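PDB 5V8K: p800 reaction center core protein from Heliobacterium modesticaldum, which forms the homodimeric core of a photosynthetic reaction centre, holding bacteriochlorophyll g pigments and sharing a [4Fe-4S] cluster with its second copy. Local coordinates for residues 15-18 and 19-22; 203-206 and 207-211; 434-437 and 438-441. All coordinates share one frame; numbering follows the deposited sequence.

All three contacts are local turns of helix or helix starts that meet bacteriochlorophyll g. Contacts 1 and 2 lie on the same side of the chain's centre, with centres 19 Å apart and nearest atoms about 9 Å apart. The pigment of chain F joins them: Pro15 and Val21 pack on it, and its keto oxygen OBD is hydrogen-bonded to Ser207 OG. Contact 2 also binds the magnesium of the chain T pigment. Contact 3 is 20 Å from contact 2 and 28 Å from contact 1, centre to centre. It meets the chain B pigment through Phe441 and follows directly on cluster ligand Cys433.

Contact 1 (15-18 and 19-22); sequences PATR and GAVL. With GBF (Bacteriochlorophyll g), chain F.
Thr17 caps the N-terminus of helix 18-39, its OG1 accepting from Ala20 N at 3.1 Å in a classical N-cap. With chi1 at 57°, OG1 is folded back between its own N and carbonyl carbon, which brings it over the first helical turn and close to Ala20 CB as well. The main chain continues the pattern: Thr17 O receives Val21 N, and Arg18 O receives Leu22 N in an almost straight bond.

The tight side is the apolar one. Pro15 lays CB against Val21 CG2 at 3.7 Å and, a little farther off, against Ala20 CB, while CG and CD on the other part of the ring meet the vinyl carbon CBB of the chain F bacteriochlorophyll, CD at 3.5 Å. A glycine here would probably leave a gap between Val21 CG2 and the vinyl group, and the vinyl group freer to turn.

The other side is looser and faces solvent. Thr17 and Arg18 are both exposed there, and the long Arg18 chain bends away from the turn until its NH1 bonds to Leu108 O at the end of helix 102-108. Leu22, by contrast, is buried against Glu104 and Leu108 of that same helix. Back at the pigment, Val21 brings both methyls to one five-membered ring of the macrocycle: CG2 lies 3.9 Å from C2C, and CG1 lies 4.0 Å from C3C.

Contact 2 (203-206 and 207-211); sequences VLSV and SCQIL. With GBF (Bacteriochlorophyll g), chain T.
Ser205 and Gln209, one turn apart on transmembrane helix 200-224, face the chain T bacteriochlorophyll together, and Gln209 supplies the axial ligand of its magnesium. The Gln209 chain leaves with CG beside the backbone N (chi1 -59°) and then runs extended, carrying the amide out to the pigment, where Gln209 OE1 reaches the magnesium at 2.2 Å. Ser205 OG swings the other way, anti to its N (chi1 171°), and bonds to Gly278 O on helix 258-291.

Two branched residues pack against the same pigment from the helix side. Val206 sets CG2 3.7 Å from the keto oxygen OBD, and Ile210, bent at both torsions, sends CD1 to CAC at the same distance; between themselves their CG1 atoms are 4.2 Å apart.

Elsewhere round the helix, Leu204 CD1 packs on Cys208 SG at 4.1 Å. Regular backbone bonds run from Ser207, Cys208, Gln209 and Ile210 back to the carbonyls four residues earlier. One of those carbonyls, Val203 O, does double duty, since water 1 donates to it at 2.7 Å and also donates to Ser207 OG, the hydroxyl that holds the chain F pigment.

Contact 3 (434-437 and 438-441); sequences SISL and VDQF. With GBF (Bacteriochlorophyll g), chain B.
Ser436 and Asp439 meet at the start of helix 437-447, where Ser436 is the N-cap: its OG accepts from Asp439 N in a weak bond of 3.4 Å. That hydroxyl is also hydrogen-bonded to Phe422 O. Asp439 does not close a direct capping box; instead water 2 donates to Asp439 OD2 at 2.8 Å and accepts from Ser436 N at 2.9 Å. OD2 also forms a salt bridge with Lys579, whose NZ is hydrogen-bonded to Ser434 OG; that hydroxyl is hydrogen-bonded to Gln541 O of the second subunit too. Asp439 O is hydrogen-bonded to Tyr542 OH of the second subunit.

Gln440 NE2 has two partners. CG leaves beside the backbone N (chi1 -67°) and the chain bends again at chi2, bringing NE2 back to Ser434 O, 3.2 Å away and within 5° of the amide plane; NE2 also bonds to Ser545 OG of the second subunit. The backbone N of Gln440 donates to Ser436 O, with a weaker branch to Leu437 O, which mainly receives Phe441 N at 3.0 Å. Phe441 turns one ring face to the methyl CMD of the chain B bacteriochlorophyll, offset toward the rim, with CE2 at 3.5 Å.

The buried Asp439 carboxylate, about 6 Å from the side chain of cluster ligand Cys424, thus has a charged partner and a water, which probably keep its negative charge stable beside the iron-sulfur site and the subunit interface.

Contact 1 (15-18 and 19-22)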
loop_
_atom_site.group_PDB
_atom_site.type_symbol
_atom_site.label_atom_id
_atom_site.label_comp_id
_atom_site.label_asym_id
_atom_site.label_seq_id
_atom_site.Cartn_x
_atom_site.Cartn_y
_atom_site.Cartn_z
ATOM N N PRO A 15 35.751 -5.373 5.928
ATOM C CA PRO A 15 37.216 -5.235 5.959
ATOM C C PRO A 15 37.770 -5.466 7.355
ATOM O O PRO A 15 37.400 -4.754 8.292
ATOM C CB PRO A 15 37.446 -3.796 5.484
ATOM C CG PRO A 15 36.228 -3.471 4.656
ATOM C CD PRO A 15 35.097 -4.231 5.265
ATOM N N ALA A 16 38.654 -6.454 7.500
ATOM C CA ALA A 16 39.026 -7.006 8.796
ATOM C C ALA A 16 40.348 -6.484 9.353
ATOM O O ALA A 16 40.713 -6.858 10.469
ATOM C CB ALA A 16 39.099 -8.540 8.704
ATOM N N THR A 17 41.072 -5.641 8.618
ATOM C CA THR A 17 42.366 -5.132 9.064
ATOM C C THR A 17 42.488 -3.664 8.692
ATOM O O THR A 17 41.762 -3.161 7.829
ATOM C CB THR A 17 43.506 -5.901 8.422
ATOM O OG1 THR A 17 43.364 -5.800 7.005
ATOM C CG2 THR A 17 43.471 -7.363 8.851
ATOM N N ARG A 18 43.421 -2.977 9.353
ATOM C CA ARG A 18 43.755 -1.611 8.963
ATOM C C ARG A 18 43.959 -1.515 7.457
ATOM O O ARG A 18 43.361 -0.675 6.782
ATOM C CB ARG A 18 45.020 -1.144 9.669
ATOM C CG ARG A 18 45.057 -1.380 11.163
ATOM C CD ARG A 18 44.414 -0.245 11.833
ATOM N NE ARG A 18 45.410 0.650 12.409
ATOM C CZ ARG A 18 45.731 0.689 13.689
ATOM N NH1 ARG A 18 46.626 1.566 14.104
ATOM N NH2 ARG A 18 45.159 -0.134 14.550
ATOM N N GLY A 19 44.812 -2.380 6.913
ATOM C CA GLY A 19 45.119 -2.289 5.498
ATOM C C GLY A 19 43.899 -2.473 4.626
ATOM O O GLY A 19 43.699 -1.729 3.666
ATOM N N ALA A 20 43.072 -3.473 4.943
ATOM C CA ALA A 20 41.878 -3.736 4.144
ATOM C C ALA A 20 40.899 -2.573 4.189
ATOM O O ALA A 20 40.189 -2.317 3.205
ATOM C CB ALA A 20 41.194 -5.009 4.638
ATOM N N VAL A 21 40.820 -1.877 5.326
ATOM C CA VAL A 21 39.934 -0.724 5.420
ATOM C C VAL A 21 40.416 0.378 4.495
ATOM O O VAL A 21 39.639 0.956 3.721
ATOM C CB VAL A 21 39.823 -0.244 6.880
ATOM C CG1 VAL A 21 39.074 1.082 6.945
ATOM C CG2 VAL A 21 39.049 -1.264 7.696
ATOM N N LEU A 22 41.717 0.664 4.538
ATOM C CA LEU A 22 42.284 1.664 3.639
ATOM C C LEU A 22 42.030 1.300 2.188
ATOM O O LEU A 22 41.685 2.164 1.379
ATOM C CB LEU A 22 43.786 1.826 3.886
ATOM C CG LEU A 22 44.357 3.056 3.172
ATOM C CD1 LEU A 22 43.857 4.373 3.809
ATOM C CD2 LEU A 22 45.857 3.002 3.172
HETATM MG MG GBF F . 35.008 3.301 5.945
HETATM C CHA GBF F . 34.310 6.676 6.728
HETATM C CHB GBF F . 34.214 3.953 2.815
HETATM C CHC GBF F . 34.554 -0.101 5.694
HETATM C CHD GBF F . 35.713 2.855 9.391
HETATM N NA GBF F . 34.445 4.949 4.956
HETATM C C1A GBF F . 34.123 6.210 5.311
HETATM C C2A GBF F . 34.111 7.265 4.205
HETATM C C3A GBF F . 34.044 6.355 2.976
HETATM C C4A GBF F . 34.240 5.007 3.631
HETATM C CMA GBF F . 32.703 6.458 2.240
HETATM C CAA GBF F . 35.245 8.284 4.060
HETATM C CBA GBF F . 36.623 7.627 3.976
HETATM C CGA GBF F . 37.674 8.524 4.597
HETATM O O1A GBF F . 38.312 9.323 3.917
HETATM O O2A GBF F . 38.146 8.200 5.921
HETATM N NB GBF F . 34.427 2.087 4.444
HETATM C C1B GBF F . 34.214 2.525 3.189
HETATM C C2B GBF F . 33.880 1.460 2.400
HETATM C C3B GBF F . 33.956 0.348 3.206
HETATM C C4B GBF F . 34.352 0.759 4.493
HETATM C CMB GBF F . 33.529 1.492 0.928
HETATM C CAB GBF F . 33.646 -0.951 2.608
HETATM C CBB GBF F . 33.349 -2.065 3.216
HETATM N NC GBF F . 35.053 1.744 7.274
HETATM C C1C GBF F . 34.971 0.448 6.993
HETATM C C2C GBF F . 35.242 -0.660 7.940
HETATM C C3C GBF F . 35.625 0.353 8.930
HETATM C C4C GBF F . 35.480 1.683 8.541
HETATM C CMC GBF F . 33.925 -1.355 8.311
HETATM C CAC GBF F . 36.123 0.010 10.290
HETATM C CBC GBF F . 36.309 -1.415 10.768
HETATM N ND GBF F . 35.019 4.361 7.667
HETATM C C1D GBF F . 35.336 4.205 8.949
HETATM C C2D GBF F . 35.282 5.448 9.996
HETATM C C3D GBF F . 34.877 6.280 8.950
HETATM C C4D GBF F . 34.717 5.712 7.649
HETATM C CMD GBF F . 35.547 5.650 11.466
HETATM C CAD GBF F . 34.434 7.686 8.832
HETATM O OBD GBF F . 34.467 8.695 9.612
HETATM C CBD GBF F . 34.320 8.004 7.383
HETATM C CGD GBF F . 33.054 8.760 7.100
HETATM O O1D GBF F . 33.013 9.942 6.864
HETATM O O2D GBF F . 31.806 8.074 7.121
HETATM C CED GBF F . 30.609 8.837 7.113
HETATM C C1 GBF F . 39.131 9.006 6.579
HETATM C C2 GBF F . 39.805 8.128 7.585
HETATM C C3 GBF F . 39.169 7.647 8.650
HETATM C C4 GBF F . 37.729 8.012 8.935
HETATM C C5 GBF F . 39.919 6.743 9.608
#

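Contact 2 (203-206 and 207-211)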
loop_
_atom_site.group_PDB
_atom_site.type_symbol
_atom_site.label_atom_id
_atom_site.label_comp_id
_atom_site.label_asym_id
_atom_site.label_seq_id
_atom_site.Cartn_x
_atom_site.Cartn_y
_atom_site.Cartn_z
ATOM N N VAL A 203 33.519 6.766 16.044
ATOM C CA VAL A 203 33.910 7.771 15.046
ATOM C C VAL A 203 32.984 7.706 13.841
ATOM O O VAL A 203 32.461 8.723 13.381
ATOM C CB VAL A 203 35.376 7.578 14.636
ATOM C CG1 VAL A 203 35.763 8.554 13.509
ATOM C CG2 VAL A 203 36.284 7.837 15.862
ATOM N N LEU A 204 32.754 6.504 13.328
ATOM C CA LEU A 204 31.928 6.349 12.148
ATOM C C LEU A 204 30.536 6.903 12.388
ATOM O O LEU A 204 29.991 7.622 11.535
ATOM C CB LEU A 204 31.870 4.879 11.762
ATOM C CG LEU A 204 30.823 4.569 10.687
ATOM C CD1 LEU A 204 31.167 5.286 9.401
ATOM C CD2 LEU A 204 30.739 3.092 10.449
ATOM N N SER A 205 29.953 6.592 13.557
ATOM C CA SER A 205 28.619 7.067 13.885
ATOM C C SER A 205 28.555 8.583 13.844
ATOM O O SER A 205 27.641 9.166 13.252
ATOM C CB SER A 205 28.214 6.552 15.269
ATOM O OG SER A 205 27.007 7.180 15.703
ATOM N N VAL A 206 29.514 9.236 14.492
ATOM C CA VAL A 206 29.511 10.686 14.561
ATOM C C VAL A 206 29.665 11.294 13.171
ATOM O O VAL A 206 28.990 12.281 12.831
ATOM C CB VAL A 206 30.607 11.146 15.531
ATOM C CG1 VAL A 206 30.838 12.617 15.449
ATOM C CG2 VAL A 206 30.187 10.799 16.909
ATOM N N SER A 207 30.529 10.706 12.331
ATOM C CA SER A 207 30.677 11.216 10.969
ATOM C C SER A 207 29.346 11.181 10.221
ATOM O O SER A 207 28.979 12.149 9.535
ATOM C CB SER A 207 31.728 10.423 10.193
ATOM O OG SER A 207 33.040 10.666 10.696
ATOM N N CYS A 208 28.621 10.060 10.322
ATOM C CA CYS A 208 27.333 9.953 9.653
ATOM C C CYS A 208 26.349 10.981 10.183
ATOM O O CYS A 208 25.634 11.620 9.410
ATOM C CB CYS A 208 26.746 8.550 9.805
ATOM S SG CYS A 208 27.665 7.282 8.944
ATOM N N GLN A 209 26.272 11.123 11.502
ATOM C CA GLN A 209 25.281 12.014 12.088
ATOM C C GLN A 209 25.552 13.465 11.709
ATOM O O GLN A 209 24.634 14.202 11.348
ATOM C CB GLN A 209 25.269 11.850 13.606
ATOM C CG GLN A 209 24.958 10.439 14.088
ATOM C CD GLN A 209 24.819 10.408 15.546
ATOM O OE1 GLN A 209 24.009 11.131 16.072
ATOM N NE2 GLN A 209 25.623 9.599 16.240
ATOM N N ILE A 210 26.805 13.903 11.803
ATOM C CA ILE A 210 27.117 15.269 11.416
ATOM C C ILE A 210 26.908 15.459 9.910
ATOM O O ILE A 210 26.398 16.488 9.470
ATOM C CB ILE A 210 28.548 15.633 11.834
ATOM C CG1 ILE A 210 28.686 15.591 13.351
ATOM C CG2 ILE A 210 28.941 17.012 11.274
ATOM C CD1 ILE A 210 27.960 16.699 14.117
ATOM N N LEU A 211 27.273 14.470 9.103
ATOM C CA LEU A 211 27.008 14.584 7.671
ATOM C C LEU A 211 25.514 14.787 7.406
ATOM O O LEU A 211 25.127 15.577 6.532
ATOM C CB LEU A 211 27.539 13.352 6.941
ATOM C CG LEU A 211 27.464 13.424 5.422
ATOM C CD1 LEU A 211 28.512 14.386 4.916
ATOM C CD2 LEU A 211 27.666 12.051 4.841
HETATM MG MG GBF T . 23.484 12.100 18.013
HETATM C CHA GBF T . 26.076 10.714 19.930
HETATM C CHB GBF T . 21.529 9.611 18.969
HETATM C CHC GBF T . 21.012 13.956 16.573
HETATM C CHD GBF T . 25.807 14.763 17.196
HETATM N NA GBF T . 23.732 10.526 19.186
HETATM C C1A GBF T . 24.736 10.058 19.930
HETATM C C2A GBF T . 24.496 8.953 20.895
HETATM C C3A GBF T . 23.284 8.379 20.153
HETATM C C4A GBF T . 22.823 9.579 19.386
HETATM C CMA GBF T . 23.625 7.242 19.195
HETATM C CAA GBF T . 24.272 9.460 22.340
HETATM C CBA GBF T . 22.976 10.245 22.533
HETATM C CGA GBF T . 22.833 10.599 23.999
HETATM O O1A GBF T . 22.973 9.733 24.857
HETATM O O2A GBF T . 21.973 11.732 24.286
HETATM N NB GBF T . 21.452 11.893 17.951
HETATM C C1B GBF T . 20.837 10.723 18.252
HETATM C C2B GBF T . 19.501 10.859 17.956
HETATM C C3B GBF T . 19.358 12.073 17.307
HETATM C C4B GBF T . 20.646 12.651 17.206
HETATM C CMB GBF T . 18.413 9.861 18.292
HETATM C CAB GBF T . 18.026 12.529 16.891
HETATM C CBB GBF T . 17.647 13.741 16.552
HETATM N NC GBF T . 23.453 13.941 17.118
HETATM C C1C GBF T . 22.390 14.514 16.559
HETATM C C2C GBF T . 22.417 15.779 15.774
HETATM C C3C GBF T . 23.830 15.909 16.097
HETATM C C4C GBF T . 24.397 14.860 16.809
HETATM C CMC GBF T . 22.234 15.444 14.271
HETATM C CAC GBF T . 24.600 17.073 15.615
HETATM C CBC GBF T . 23.920 18.180 14.849
HETATM N ND GBF T . 25.372 12.707 18.396
HETATM C C1D GBF T . 26.245 13.653 18.057
HETATM C C2D GBF T . 27.785 13.599 18.571
HETATM C C3D GBF T . 27.506 12.422 19.274
HETATM C C4D GBF T . 26.182 11.893 19.185
HETATM C CMD GBF T . 28.992 14.448 18.411
HETATM C CAD GBF T . 28.242 11.568 20.234
HETATM O OBD GBF T . 29.481 11.476 20.526
HETATM C CBD GBF T . 27.373 10.382 20.566
HETATM C CGD GBF T . 27.853 9.080 19.991
HETATM O O1D GBF T . 27.524 8.683 18.886
HETATM O O2D GBF T . 28.751 8.238 20.722
HETATM C CED GBF T . 29.828 7.695 19.958
HETATM C C1 GBF T . 21.337 11.947 25.542
HETATM C C2 GBF T . 20.086 12.733 25.238
HETATM C C3 GBF T . 20.108 14.053 25.000
HETATM C C4 GBF T . 21.389 14.832 25.043
HETATM C C5 GBF T . 18.818 14.774 24.679
HETATM O O HOH W 1 33.657 11.157 13.051
#

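Contact 3 (434-437 and 438-441)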
loop_
_atom_site.group_PDB
_atom_site.type_symbol
_atom_site.label_atom_id
_atom_site.label_comp_id
_atom_site.label_asym_id
_atom_site.label_seq_id
_atom_site.Cartn_x
_atom_site.Cartn_y
_atom_site.Cartn_z
ATOM N N SER A 434 10.219 -7.811 16.427
ATOM C CA SER A 434 10.856 -6.532 16.143
ATOM C C SER A 434 11.049 -5.648 17.364
ATOM O O SER A 434 10.811 -4.441 17.300
ATOM C CB SER A 434 10.088 -5.780 15.073
ATOM O OG SER A 434 10.294 -6.386 13.827
ATOM N N ILE A 435 11.518 -6.240 18.460
ATOM C CA ILE A 435 12.036 -5.486 19.589
ATOM C C ILE A 435 13.554 -5.234 19.547
ATOM O O ILE A 435 14.063 -4.431 20.356
ATOM C CB ILE A 435 11.641 -6.221 20.885
ATOM C CG1 ILE A 435 12.198 -7.657 20.921
ATOM C CG2 ILE A 435 10.129 -6.270 21.014
ATOM C CD1 ILE A 435 11.969 -8.391 22.250
ATOM N N SER A 436 14.286 -5.835 18.605
ATOM C CA SER A 436 15.731 -5.656 18.584
ATOM C C SER A 436 16.132 -4.291 18.009
ATOM O O SER A 436 15.338 -3.560 17.408
ATOM C CB SER A 436 16.401 -6.753 17.760
ATOM O OG SER A 436 16.139 -6.543 16.390
ATOM N N LEU A 437 17.412 -3.980 18.209
ATOM C CA LEU A 437 18.022 -2.741 17.742
ATOM C C LEU A 437 17.870 -2.571 16.226
ATOM O O LEU A 437 17.396 -1.520 15.753
ATOM C CB LEU A 437 19.497 -2.729 18.192
ATOM C CG LEU A 437 20.544 -1.648 17.848
ATOM C CD1 LEU A 437 21.198 -2.008 16.619
ATOM C CD2 LEU A 437 19.993 -0.283 17.592
ATOM N N VAL A 438 18.201 -3.610 15.444
ATOM C CA VAL A 438 18.154 -3.439 13.990
ATOM C C VAL A 438 16.701 -3.307 13.512
ATOM O O VAL A 438 16.416 -2.601 12.535
ATOM C CB VAL A 438 18.921 -4.573 13.259
ATOM C CG1 VAL A 438 18.126 -5.891 13.206
ATOM C CG2 VAL A 438 19.282 -4.124 11.892
ATOM N N ASP A 439 15.757 -3.935 14.209
ATOM C CA ASP A 439 14.371 -3.849 13.764
ATOM C C ASP A 439 13.791 -2.458 14.044
ATOM O O ASP A 439 12.943 -1.980 13.292
ATOM C CB ASP A 439 13.563 -4.966 14.419
ATOM C CG ASP A 439 13.944 -6.369 13.890
ATOM O OD1 ASP A 439 14.539 -6.471 12.777
ATOM O OD2 ASP A 439 13.648 -7.373 14.578
ATOM N N GLN A 440 14.315 -1.754 15.050
ATOM C CA GLN A 440 13.955 -0.353 15.251
ATOM C C GLN A 440 14.650 0.554 14.235
ATOM O O GLN A 440 14.116 1.610 13.877
ATOM C CB GLN A 440 14.290 0.090 16.674
ATOM C CG GLN A 440 13.442 -0.577 17.754
ATOM C CD GLN A 440 11.963 -0.222 17.617
ATOM O OE1 GLN A 440 11.589 0.957 17.546
ATOM N NE2 GLN A 440 11.123 -1.239 17.538
ATOM N N PHE A 441 15.845 0.180 13.778
ATOM C CA PHE A 441 16.450 0.875 12.646
ATOM C C PHE A 441 15.532 0.854 11.430
ATOM O O PHE A 441 15.265 1.897 10.830
ATOM C CB PHE A 441 17.806 0.259 12.301
ATOM C CG PHE A 441 18.274 0.613 10.913
ATOM C CD1 PHE A 441 18.836 1.836 10.663
ATOM C CD2 PHE A 441 18.078 -0.258 9.871
ATOM C CE1 PHE A 441 19.243 2.188 9.396
ATOM C CE2 PHE A 441 18.467 0.077 8.554
ATOM C CZ PHE A 441 19.059 1.308 8.314
HETATM MG MG GBF B . 26.698 0.758 7.990
HETATM C CHA GBF B . 26.367 -2.635 8.926
HETATM C CHB GBF B . 29.945 0.235 7.586
HETATM C CHC GBF B . 26.710 3.802 6.331
HETATM C CHD GBF B . 23.125 0.842 7.999
HETATM N NA GBF B . 27.902 -0.798 8.313
HETATM C C1A GBF B . 27.718 -2.094 8.581
HETATM C C2A GBF B . 28.928 -2.953 8.836
HETATM C C3A GBF B . 30.031 -1.902 8.715
HETATM C C4A GBF B . 29.236 -0.759 8.154
HETATM C CMA GBF B . 30.648 -1.520 10.057
HETATM C CAA GBF B . 29.165 -4.133 7.897
HETATM C CBA GBF B . 29.139 -3.714 6.435
HETATM C CGA GBF B . 29.735 -4.787 5.549
HETATM O O1A GBF B . 30.459 -5.651 6.019
HETATM O O2A GBF B . 29.943 -4.395 4.175
HETATM N NB GBF B . 28.152 1.835 7.044
HETATM C C1B GBF B . 29.469 1.531 7.057
HETATM C C2B GBF B . 30.205 2.590 6.522
HETATM C C3B GBF B . 29.277 3.579 6.158
HETATM C C4B GBF B . 28.008 3.066 6.523
HETATM C CMB GBF B . 31.710 2.580 6.343
HETATM C CAB GBF B . 29.533 4.917 5.546
HETATM C CBB GBF B . 30.683 5.578 5.398
HETATM N NC GBF B . 25.228 2.066 7.404
HETATM C C1C GBF B . 25.395 3.184 6.689
HETATM C C2C GBF B . 24.286 3.982 6.102
HETATM C C3C GBF B . 23.339 2.992 6.628
HETATM C C4C GBF B . 23.879 1.959 7.385
HETATM C CMC GBF B . 24.262 5.314 6.833
HETATM C CAC GBF B . 21.876 3.069 6.419
HETATM C CBC GBF B . 21.184 4.160 5.648
HETATM N ND GBF B . 25.118 -0.462 8.278
HETATM C C1D GBF B . 23.805 -0.398 8.393
HETATM C C2D GBF B . 22.887 -1.607 8.911
HETATM C C3D GBF B . 24.043 -2.352 9.081
HETATM C C4D GBF B . 25.293 -1.749 8.730
HETATM C CMD GBF B . 21.419 -1.782 9.169
HETATM C CAD GBF B . 24.340 -3.777 9.338
HETATM O OBD GBF B . 23.715 -4.693 9.938
HETATM C CBD GBF B . 25.826 -3.966 9.286
HETATM C CGD GBF B . 26.329 -4.287 10.633
HETATM O O1D GBF B . 26.645 -5.402 10.998
HETATM O O2D GBF B . 26.485 -3.192 11.530
HETATM C CED GBF B . 26.521 -3.511 12.902
HETATM C C1 GBF B . 29.925 -5.355 3.123
HETATM C C2 GBF B . 30.108 -4.634 1.813
HETATM C C3 GBF B . 31.306 -4.534 1.207
HETATM C C4 GBF B . 32.537 -5.170 1.826
HETATM C C5 GBF B . 31.357 -3.772 -0.107
HETATM C C6 GBF B . 32.440 -4.314 -1.027
HETATM C C7 GBF B . 32.217 -3.814 -2.437
HETATM C C8 GBF B . 32.254 -4.616 -3.524
HETATM C C9 GBF B . 32.544 -6.088 -3.403
HETATM C C10 GBF B . 32.046 -4.067 -4.919
HETATM C C11 GBF B . 30.811 -3.182 -5.021
HETATM C C12 GBF B . 31.047 -2.094 -6.047
HETATM C C13 GBF B . 30.041 -1.276 -6.373
HETATM C C14 GBF B . 28.714 -1.478 -5.707
HETATM C C15 GBF B . 30.224 -0.174 -7.392
HETATM O O HOH W 2 13.369 -8.181 17.244
#